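Local coordinates for protein borrelidin polyketide synthase, type I (PDB 6OBT) that probably eliminates water from beta-hydroxyacyl intermediates, as the dehydratase domain of the modular polyketide synthase that assembles borrelidin in Streptomyces parvulus, at residues T106-L111 with W147-E152; V121-T126 with V136-R141. One frame throughout, in Å; residues are numbered along the deposited sequence.

Contact 1: T106-L111 with W147-E152; sequences TLQSPL and WVTHAE
Thr106 and Leu107 pair with Glu152 and Ala151 as the end of an antiparallel strand contact, at the point where strand 101-107 runs out into a loop beside strand 148-156 in the hotdog-type dehydratase fold. The register rests on two bridges: Thr106 with Glu152 is a hydrogen-bonded pair, its Thr106 N to Glu152 O bond 2.9 Å long, and Leu107 with Ala151 is non-hydrogen-bonded, with CA atoms 4.4 Å apart. Beyond them Gln108 N still reaches His150 O at 2.9 Å, but from well above the carbonyl plane, consistent with the loss of bridges after Leu107. His150 and Ala151 together face Met138 on the next strand, a classic beta bulge.

On the solvent side, the extended side chain of Gln108 passes Thr149 CG2, and Gln108 NE2 donates to Glu152 OE1 at 2.7 Å. The carboxylate uses its anti lone pair, and the amide and carboxylate planes stand 64° apart.

At His150 a side chain joins the backbone in bridging the segments. Its CG sits anti to the carbonyl carbon (chi1 -62°), a turn that carries the ring to the departing loop, where His150 ND1 donates to Ser109 O over 2.8 Å. That bond is nearly straight, 171° at the hydrogen, and the acceptor lies in the ring plane. Leu111 CB covers one ring face, 4.0 Å from the centroid of the His150 ring in a CH-pi contact, and the ring of Trp86 meets His150 almost parallel. One water donates to both Ser109 O and His150 O.

With ND1 donating to Ser109 O and NE2 bonded to Ser140 OG, both imidazole nitrogens are engaged and the rotation of the ring is fixed. The histidine thus ties the loop to the bulged strand beyond the last bridge with 106-111.

Contact 2: V121-T126 with V136-R141; sequences VRVVVT and VSMHSR
Val123 and Val136 lie side by side on the tightly packed face of the hairpin formed by strands 119-127 and 134-142, with Val123 CG1 3.8 Å from Val136 CG2. Val136 CG2, anti to its own N, also meets Val125 CG2 at 3.9 Å, so one methyl serves two valines. The Met138 chain bends at chi2 (71°) and brings Met138 CE to 4.2 Å from Val123 CG1. Helix 83-97 packs on this face, Leu89 on Val123 and Trp86 on Met138.

The other face is more polar, and its Ser137 and His139 are partly exposed. Val124 CB meets Ser137 OG at 3.8 Å, while Val124 CG2 approaches the His139 ring obliquely, 4.2 Å from His139 CD2. Ser137 OG lies in the plane of that ring, at its edge, and hydrogen-bonds His139 NE2 over 2.6 Å. At one end the Arg122 guanidinium turns away from the partner strand, with NE on Asp50 O of the second subunit and NH1 shared between Val121 O and Gly36 O of that subunit.

Two hydrogen-bonded pairs, Arg122 with His139 and Val124 with Ser137, hold the register. The chemistry implies a mainly apolar face under the helix and a mixed, more polar one that reaches the second subunit at Arg122.

After the N-terminal strands and helix 83-97, the chain runs along strand 101-107 and leaves it through 108-111, the first half of contact 1. It then enters strand 119-127, turns, and returns along strand 134-142; contact 2 closes this short hairpin, with nine residues between its segments. Another turn leads into strand 148-156, whose 147-152 part completes contact 1 and closes a longer loop that encloses the whole of contact 2. The two contacts do not cross. Across the sheet the order is 119-127, 134-142, 148-156, 101-107. Where they meet, His150 N probably bonds Met138 O over 2.8 Å and Leu111 CD1 packs on Ser140 OG at 3.3 Å.

Contact 1: T106-L111 with W147-E152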
loop_
_atom_site.group_PDB
_atom_site.type_symbol
_atom_site.label_atom_id
_atom_site.label_comp_id
_atom_site.label_asym_id
_atom_site.label_seq_id
_atom_site.Cartn_x
_atom_site.Cartn_y
_atom_site.Cartn_z
ATOM N N THR A 106 9.803 -13.071 16.256
ATOM C CA THR A 106 9.940 -14.516 16.149
ATOM C C THR A 106 9.884 -14.882 14.678
ATOM O O THR A 106 8.928 -14.503 13.985
ATOM C CB THR A 106 8.830 -15.233 16.915
ATOM O OG1 THR A 106 8.645 -14.598 18.189
ATOM C CG2 THR A 106 9.205 -16.693 17.127
ATOM N N LEU A 107 10.909 -15.577 14.193
ATOM C CA LEU A 107 10.929 -15.937 12.780
ATOM C C LEU A 107 10.108 -17.199 12.546
ATOM O O LEU A 107 9.971 -18.052 13.428
ATOM C CB LEU A 107 12.368 -16.122 12.292
ATOM C CG LEU A 107 13.253 -14.892 12.542
ATOM C CD1 LEU A 107 14.639 -15.045 11.958
ATOM C CD2 LEU A 107 12.595 -13.621 11.996
ATOM N N GLN A 108 9.530 -17.302 11.343
ATOM C CA GLN A 108 8.700 -18.450 10.997
ATOM C C GLN A 108 9.296 -19.072 9.745
ATOM O O GLN A 108 10.450 -19.507 9.776
ATOM C CB GLN A 108 7.240 -18.044 10.867
ATOM C CG GLN A 108 6.647 -17.437 12.128
ATOM C CD GLN A 108 5.170 -17.113 11.967
ATOM O OE1 GLN A 108 4.561 -17.445 10.951
ATOM N NE2 GLN A 108 4.592 -16.460 12.968
ATOM N N SER A 109 8.573 -19.094 8.637
ATOM C CA SER A 109 9.054 -19.733 7.423
ATOM C C SER A 109 10.226 -18.945 6.847
ATOM O O SER A 109 10.194 -17.709 6.841
ATOM C CB SER A 109 7.930 -19.800 6.385
ATOM O OG SER A 109 6.741 -20.309 6.961
ATOM N N PRO A 110 11.246 -19.615 6.329
ATOM C CA PRO A 110 12.336 -18.895 5.668
ATOM C C PRO A 110 11.916 -18.438 4.277
ATOM O O PRO A 110 10.932 -18.912 3.700
ATOM C CB PRO A 110 13.455 -19.941 5.602
ATOM C CG PRO A 110 12.707 -21.243 5.474
ATOM C CD PRO A 110 11.415 -21.080 6.249
ATOM N N LEU A 111 12.670 -17.482 3.743
ATOM C CA LEU A 111 12.428 -16.985 2.386
ATOM C C LEU A 111 13.572 -17.438 1.481
ATOM O O LEU A 111 14.708 -16.985 1.636
ATOM C CB LEU A 111 12.290 -15.466 2.375
ATOM C CG LEU A 111 11.975 -14.930 0.978
ATOM C CD1 LEU A 111 10.663 -15.529 0.502
ATOM C CD2 LEU A 111 11.904 -13.417 0.985
ATOM N N TRP A 147 0.387 -15.626 0.186
ATOM C CA TRP A 147 1.200 -14.908 1.164
ATOM C C TRP A 147 1.817 -15.889 2.155
ATOM O O TRP A 147 1.193 -16.881 2.538
ATOM C CB TRP A 147 0.364 -13.851 1.907
ATOM C CG TRP A 147 0.070 -12.684 1.037
ATOM C CD1 TRP A 147 -1.101 -12.422 0.384
ATOM C CD2 TRP A 147 0.974 -11.633 0.676
ATOM N NE1 TRP A 147 -0.984 -11.267 -0.351
ATOM C CE2 TRP A 147 0.282 -10.769 -0.200
ATOM C CE3 TRP A 147 2.303 -11.341 0.999
ATOM C CZ2 TRP A 147 0.870 -9.635 -0.749
ATOM C CZ3 TRP A 147 2.883 -10.211 0.455
ATOM C CH2 TRP A 147 2.167 -9.374 -0.411
ATOM N N VAL A 148 3.060 -15.615 2.551
ATOM C CA VAL A 148 3.797 -16.441 3.504
ATOM C C VAL A 148 4.262 -15.531 4.623
ATOM O O VAL A 148 4.805 -14.455 4.358
ATOM C CB VAL A 148 5.010 -17.154 2.867
ATOM C CG1 VAL A 148 5.802 -17.903 3.939
ATOM C CG2 VAL A 148 4.562 -18.116 1.783
ATOM N N THR A 149 4.043 -15.949 5.867
ATOM C CA THR A 149 4.452 -15.147 7.018
ATOM C C THR A 149 5.864 -15.550 7.435
ATOM O O THR A 149 6.125 -16.723 7.733
ATOM C CB THR A 149 3.479 -15.319 8.186
ATOM O OG1 THR A 149 2.134 -15.081 7.746
ATOM C CG2 THR A 149 3.840 -14.355 9.339
ATOM N N HIS A 150 6.770 -14.577 7.456
ATOM C CA HIS A 150 8.160 -14.838 7.776
ATOM C C HIS A 150 8.536 -14.398 9.181
ATOM O O HIS A 150 9.536 -14.887 9.708
ATOM C CB HIS A 150 9.079 -14.142 6.760
ATOM C CG HIS A 150 8.894 -14.639 5.363
ATOM N ND1 HIS A 150 9.207 -15.929 4.988
ATOM C CD2 HIS A 150 8.383 -14.036 4.264
ATOM C CE1 HIS A 150 8.907 -16.098 3.710
ATOM N NE2 HIS A 150 8.404 -14.963 3.250
ATOM N N ALA A 151 7.756 -13.514 9.801
ATOM C CA ALA A 151 8.074 -13.069 11.156
ATOM C C ALA A 151 6.872 -12.349 11.754
ATOM O O ALA A 151 6.084 -11.724 11.035
ATOM C CB ALA A 151 9.297 -12.151 11.176
ATOM N N GLU A 152 6.741 -12.451 13.079
ATOM C CA GLU A 152 5.718 -11.731 13.823
ATOM C C GLU A 152 6.341 -11.229 15.115
ATOM O O GLU A 152 7.247 -11.863 15.664
ATOM C CB GLU A 152 4.493 -12.608 14.121
ATOM C CG GLU A 152 3.722 -13.013 12.849
ATOM C CD GLU A 152 2.420 -13.736 13.133
ATOM O OE1 GLU A 152 2.386 -14.977 13.004
ATOM O OE2 GLU A 152 1.424 -13.064 13.469
HETATM O O HOH W 1 11.700 -16.329 8.591
#

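Contact 2: V121-T126 with V136-R141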
loop_
_atom_site.group_PDB
_atom_site.type_symbol
_atom_site.label_atom_id
_atom_site.label_comp_id
_atom_site.label_asym_id
_atom_site.label_seq_id
_atom_site.Cartn_x
_atom_site.Cartn_y
_atom_site.Cartn_z
ATOM N N VAL A 121 7.310 -8.051 -0.882
ATOM C CA VAL A 121 7.458 -8.125 0.563
ATOM C C VAL A 121 6.588 -7.062 1.215
ATOM O O VAL A 121 6.360 -5.986 0.654
ATOM C CB VAL A 121 8.943 -7.986 0.978
ATOM C CG1 VAL A 121 9.752 -9.087 0.320
ATOM C CG2 VAL A 121 9.497 -6.644 0.562
ATOM N N ARG A 122 6.070 -7.387 2.399
ATOM C CA ARG A 122 5.295 -6.446 3.200
ATOM C C ARG A 122 5.792 -6.442 4.640
ATOM O O ARG A 122 6.079 -7.499 5.204
ATOM C CB ARG A 122 3.818 -6.803 3.210
ATOM C CG ARG A 122 3.210 -6.938 1.838
ATOM C CD ARG A 122 3.049 -5.566 1.183
ATOM N NE ARG A 122 2.257 -5.656 -0.038
ATOM C CZ ARG A 122 2.767 -5.692 -1.264
ATOM N NH1 ARG A 122 4.086 -5.651 -1.439
ATOM N NH2 ARG A 122 1.957 -5.776 -2.319
ATOM N N VAL A 123 5.841 -5.260 5.246
ATOM C CA VAL A 123 5.990 -5.123 6.687
ATOM C C VAL A 123 4.753 -4.393 7.189
ATOM O O VAL A 123 4.510 -3.245 6.807
ATOM C CB VAL A 123 7.267 -4.364 7.074
ATOM C CG1 VAL A 123 7.466 -4.418 8.579
ATOM C CG2 VAL A 123 8.503 -4.962 6.369
ATOM N N VAL A 124 3.995 -5.038 8.066
ATOM C CA VAL A 124 2.685 -4.549 8.468
ATOM C C VAL A 124 2.743 -4.174 9.937
ATOM O O VAL A 124 2.928 -5.046 10.797
ATOM C CB VAL A 124 1.587 -5.591 8.222
ATOM C CG1 VAL A 124 0.282 -5.093 8.802
ATOM C CG2 VAL A 124 1.448 -5.888 6.720
ATOM N N VAL A 125 2.560 -2.891 10.232
ATOM C CA VAL A 125 2.622 -2.393 11.601
ATOM C C VAL A 125 1.231 -1.934 11.998
ATOM O O VAL A 125 0.608 -1.134 11.288
ATOM C CB VAL A 125 3.657 -1.266 11.742
ATOM C CG1 VAL A 125 3.622 -0.703 13.161
ATOM C CG2 VAL A 125 5.066 -1.808 11.405
ATOM N N THR A 126 0.736 -2.451 13.124
ATOM C CA THR A 126 -0.639 -2.234 13.543
ATOM C C THR A 126 -0.676 -1.683 14.963
ATOM O O THR A 126 -0.036 -2.233 15.870
ATOM C CB THR A 126 -1.449 -3.533 13.451
ATOM O OG1 THR A 126 -1.274 -4.113 12.149
ATOM C CG2 THR A 126 -2.928 -3.245 13.661
ATOM N N VAL A 136 3.853 -6.156 14.684
ATOM C CA VAL A 136 4.515 -6.097 13.388
ATOM C C VAL A 136 4.534 -7.506 12.820
ATOM O O VAL A 136 4.688 -8.482 13.563
ATOM C CB VAL A 136 5.940 -5.498 13.483
ATOM C CG1 VAL A 136 6.881 -6.338 14.398
ATOM C CG2 VAL A 136 6.539 -5.334 12.103
ATOM N N SER A 137 4.333 -7.616 11.512
ATOM C CA SER A 137 4.444 -8.903 10.842
ATOM C C SER A 137 5.064 -8.688 9.474
ATOM O O SER A 137 4.914 -7.623 8.867
ATOM C CB SER A 137 3.091 -9.623 10.737
ATOM O OG SER A 137 2.124 -8.879 9.995
ATOM N N MET A 138 5.789 -9.708 9.017
ATOM C CA MET A 138 6.563 -9.684 7.781
ATOM C C MET A 138 6.073 -10.790 6.857
ATOM O O MET A 138 5.915 -11.935 7.292
ATOM C CB MET A 138 8.048 -9.883 8.065
ATOM C CG MET A 138 8.713 -8.683 8.734
ATOM S SD MET A 138 8.187 -8.484 10.432
ATOM C CE MET A 138 9.406 -7.272 10.961
ATOM N N HIS A 139 5.868 -10.460 5.584
ATOM C CA HIS A 139 5.254 -11.395 4.646
ATOM C C HIS A 139 5.893 -11.269 3.273
ATOM O O HIS A 139 6.437 -10.227 2.910
ATOM C CB HIS A 139 3.741 -11.159 4.483
ATOM C CG HIS A 139 3.032 -10.863 5.766
ATOM N ND1 HIS A 139 2.167 -11.758 6.358
ATOM C CD2 HIS A 139 3.061 -9.776 6.572
ATOM C CE1 HIS A 139 1.690 -11.230 7.473
ATOM N NE2 HIS A 139 2.222 -10.031 7.629
ATOM N N SER A 140 5.758 -12.327 2.480
ATOM C CA SER A 140 6.221 -12.282 1.107
ATOM C C SER A 140 5.240 -13.037 0.234
ATOM O O SER A 140 4.421 -13.820 0.724
ATOM C CB SER A 140 7.624 -12.857 0.967
ATOM O OG SER A 140 7.576 -14.266 0.810
ATOM N N ARG A 141 5.312 -12.761 -1.068
ATOM C CA ARG A 141 4.472 -13.444 -2.036
ATOM C C ARG A 141 5.195 -13.497 -3.371
ATOM O O ARG A 141 5.630 -12.461 -3.889
ATOM C CB ARG A 141 3.122 -12.748 -2.198
ATOM C CG ARG A 141 2.170 -13.523 -3.088
ATOM C CD ARG A 141 0.847 -12.825 -3.179
ATOM N NE ARG A 141 0.943 -11.630 -4.007
ATOM C CZ ARG A 141 -0.100 -10.889 -4.369
ATOM N NH1 ARG A 141 -1.322 -11.222 -3.969
ATOM N NH2 ARG A 141 0.080 -9.816 -5.127
#